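Local coordinates for putative lipoprotein (Bacteroides fragilis, PDB 3NQI) that is of unknown function but is probably a lipoprotein of the bacterial cell envelope, possibly one that binds lipid, at residues A[127-132]-A[185-190]. Residues are numbered along the deposited sequence; the frame is centred on the assembly and turned at random. Where two conformers were deposited one is given.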
loop_
_atom_site.group_PDB
_atom_site.type_symbol
_atom_site.label_atom_id
_atom_site.label_comp_id
_atom_site.label_asym_id
_atom_site.label_seq_id
_atom_site.Cartn_x
_atom_site.Cartn_y
_atom_site.Cartn_z
ATOM N N PRO A 127 -3.349 -4.254 0.588
ATOM C CA PRO A 127 -4.560 -3.952 1.356
ATOM C C PRO A 127 -4.285 -4.169 2.831
ATOM O O PRO A 127 -3.775 -5.243 3.158
ATOM C CB PRO A 127 -5.560 -4.984 0.851
ATOM C CG PRO A 127 -4.844 -5.800 -0.157
ATOM C CD PRO A 127 -3.399 -5.622 0.033
ATOM N N VAL A 128 -4.450 -3.168 3.720
ATOM C CA VAL A 128 -4.241 -3.390 5.117
ATOM C C VAL A 128 -5.590 -3.333 5.905
ATOM O O VAL A 128 -6.377 -2.395 5.735
ATOM C CB VAL A 128 -3.183 -2.408 5.731
ATOM C CG1 VAL A 128 -2.796 -2.962 7.080
ATOM C CG2 VAL A 128 -1.980 -2.323 4.829
ATOM N N LEU A 129 -5.872 -4.382 6.681
ATOM C CA LEU A 129 -6.985 -4.429 7.677
ATOM C C LEU A 129 -6.315 -4.288 9.059
ATOM O O LEU A 129 -5.453 -5.081 9.459
ATOM C CB LEU A 129 -7.824 -5.691 7.527
ATOM C CG LEU A 129 -9.265 -5.826 8.063
ATOM C CD1 LEU A 129 -10.198 -4.787 7.475
ATOM C CD2 LEU A 129 -9.776 -7.222 7.745
ATOM N N TYR A 130 -6.661 -3.215 9.754
ATOM C CA TYR A 130 -6.003 -2.898 10.995
ATOM C C TYR A 130 -6.915 -2.203 12.019
ATOM O O TYR A 130 -8.065 -1.931 11.744
ATOM C CB TYR A 130 -4.764 -2.103 10.690
ATOM C CG TYR A 130 -4.942 -0.743 10.064
ATOM C CD1 TYR A 130 -5.255 -0.595 8.728
ATOM C CD2 TYR A 130 -4.746 0.417 10.807
ATOM C CE1 TYR A 130 -5.462 0.679 8.140
ATOM C CE2 TYR A 130 -4.906 1.693 10.227
ATOM C CZ TYR A 130 -5.238 1.816 8.897
ATOM O OH TYR A 130 -5.389 3.042 8.346
ATOM N N ARG A 131 -6.399 -1.940 13.211
ATOM C CA ARG A 131 -7.228 -1.431 14.301
ATOM C C ARG A 131 -6.824 -0.023 14.666
ATOM O O ARG A 131 -5.650 0.233 14.888
ATOM C CB ARG A 131 -7.075 -2.332 15.538
ATOM C CG ARG A 131 -7.779 -3.696 15.415
ATOM C CD ARG A 131 -7.278 -4.717 16.454
ATOM N NE ARG A 131 -6.035 -5.258 15.962
ATOM C CZ ARG A 131 -5.859 -6.474 15.457
ATOM N NH1 ARG A 131 -6.841 -7.378 15.453
ATOM N NH2 ARG A 131 -4.654 -6.773 14.966
ATOM N N VAL A 132 -7.795 0.884 14.744
ATOM C CA VAL A 132 -7.550 2.251 15.172
ATOM C C VAL A 132 -8.284 2.615 16.477
ATOM O O VAL A 132 -9.158 1.880 16.971
ATOM C CB VAL A 132 -7.900 3.248 14.035
ATOM C CG1 VAL A 132 -6.997 2.955 12.766
ATOM C CG2 VAL A 132 -9.379 3.205 13.657
ATOM N N ALA A 185 -9.166 -1.000 18.880
ATOM C CA ALA A 185 -10.115 -2.065 18.494
ATOM C C ALA A 185 -11.058 -1.702 17.362
ATOM O O ALA A 185 -11.930 -2.524 16.990
ATOM C CB ALA A 185 -10.961 -2.569 19.762
ATOM N N THR A 186 -10.894 -0.533 16.754
ATOM C CA THR A 186 -11.815 -0.110 15.698
ATOM C C THR A 186 -11.295 -0.566 14.325
ATOM O O THR A 186 -10.265 -0.126 13.877
ATOM C CB THR A 186 -12.051 1.399 15.753
ATOM O OG1 THR A 186 -12.479 1.743 17.080
ATOM C CG2 THR A 186 -13.122 1.871 14.667
ATOM N N ARG A 187 -12.041 -1.442 13.662
ATOM C CA ARG A 187 -11.596 -1.987 12.400
ATOM C C ARG A 187 -11.595 -0.925 11.294
ATOM O O ARG A 187 -12.562 -0.171 11.155
ATOM C CB ARG A 187 -12.467 -3.169 11.969
ATOM C CG ARG A 187 -11.930 -3.874 10.728
ATOM C CD ARG A 187 -12.806 -5.057 10.363
ATOM N NE ARG A 187 -14.133 -4.617 10.002
ATOM C CZ ARG A 187 -15.246 -5.348 10.076
ATOM N NH1 ARG A 187 -15.247 -6.582 10.551
ATOM N NH2 ARG A 187 -16.394 -4.807 9.705
ATOM N N THR A 188 -10.489 -0.870 10.548
ATOM C CA THR A 188 -10.243 0.074 9.451
ATOM C C THR A 188 -9.584 -0.673 8.301
ATOM O O THR A 188 -8.777 -1.570 8.564
ATOM C CB THR A 188 -9.241 1.147 9.900
ATOM O OG1 THR A 188 -9.736 1.741 11.088
ATOM C CG2 THR A 188 -9.001 2.241 8.830
ATOM N N SER A 189 -9.870 -0.281 7.057
ATOM C CA SER A 189 -9.188 -0.842 5.897
ATOM C C SER A 189 -8.563 0.311 5.100
ATOM O O SER A 189 -9.111 1.437 5.047
ATOM C CB SER A 189 -10.184 -1.658 5.076
ATOM O OG SER A 189 -11.261 -0.837 4.737
ATOM N N SER A 190 -7.378 0.076 4.563
ATOM C CA SER A 190 -6.710 1.031 3.683
ATOM C C SER A 190 -5.853 0.313 2.655
ATOM O O SER A 190 -5.245 -0.717 2.960
ATOM C CB SER A 190 -5.767 1.946 4.466
ATOM O OG SER A 190 -6.376 2.614 5.555
#
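Val128, Tyr130 and Val132 pair with Ser190, Thr188 and Thr186 through two backbone hydrogen bonds each, joining strands 123-132 and 186-195 as antiparallel neighbours in a twisted β-sheet. The bond from Val128 N to Ser190 O, at 2.7 Å, is nearly straight (176°). On the same face of the sheet the Tyr130 hydroxyl adds a side-chain hydrogen bond, its OH lying 3.0 Å from Ser190 OG, which sits at the ring edge near its plane. With CG set between its backbone N and carbonyl carbon (chi1 65°), the Tyr130 ring comes over the partner strand. There Thr188 CB covers one ring face in a CH-pi contact, 4.2 Å from the centroid and 12° off the normal. Phe150 meets the ring edge-to-face, and Leu145 of helix 138-145 touches both Tyr130 and Thr188, so the Val128, Tyr130 and Val132 side chains are buried on this face. The Val132 side chain crosses that of Thr188 at about a right angle, both its methyls facing Thr188 OG1. The opposite face is more open: Leu129 CD1 rests against the aliphatic part of Arg187, 3.8 Å from Arg187 CG, while the Arg131 guanidinium turns away to Asn226, Asn222 and Pro101. Leu129 CD1 also reaches Ser189 CB, at 3.9 Å.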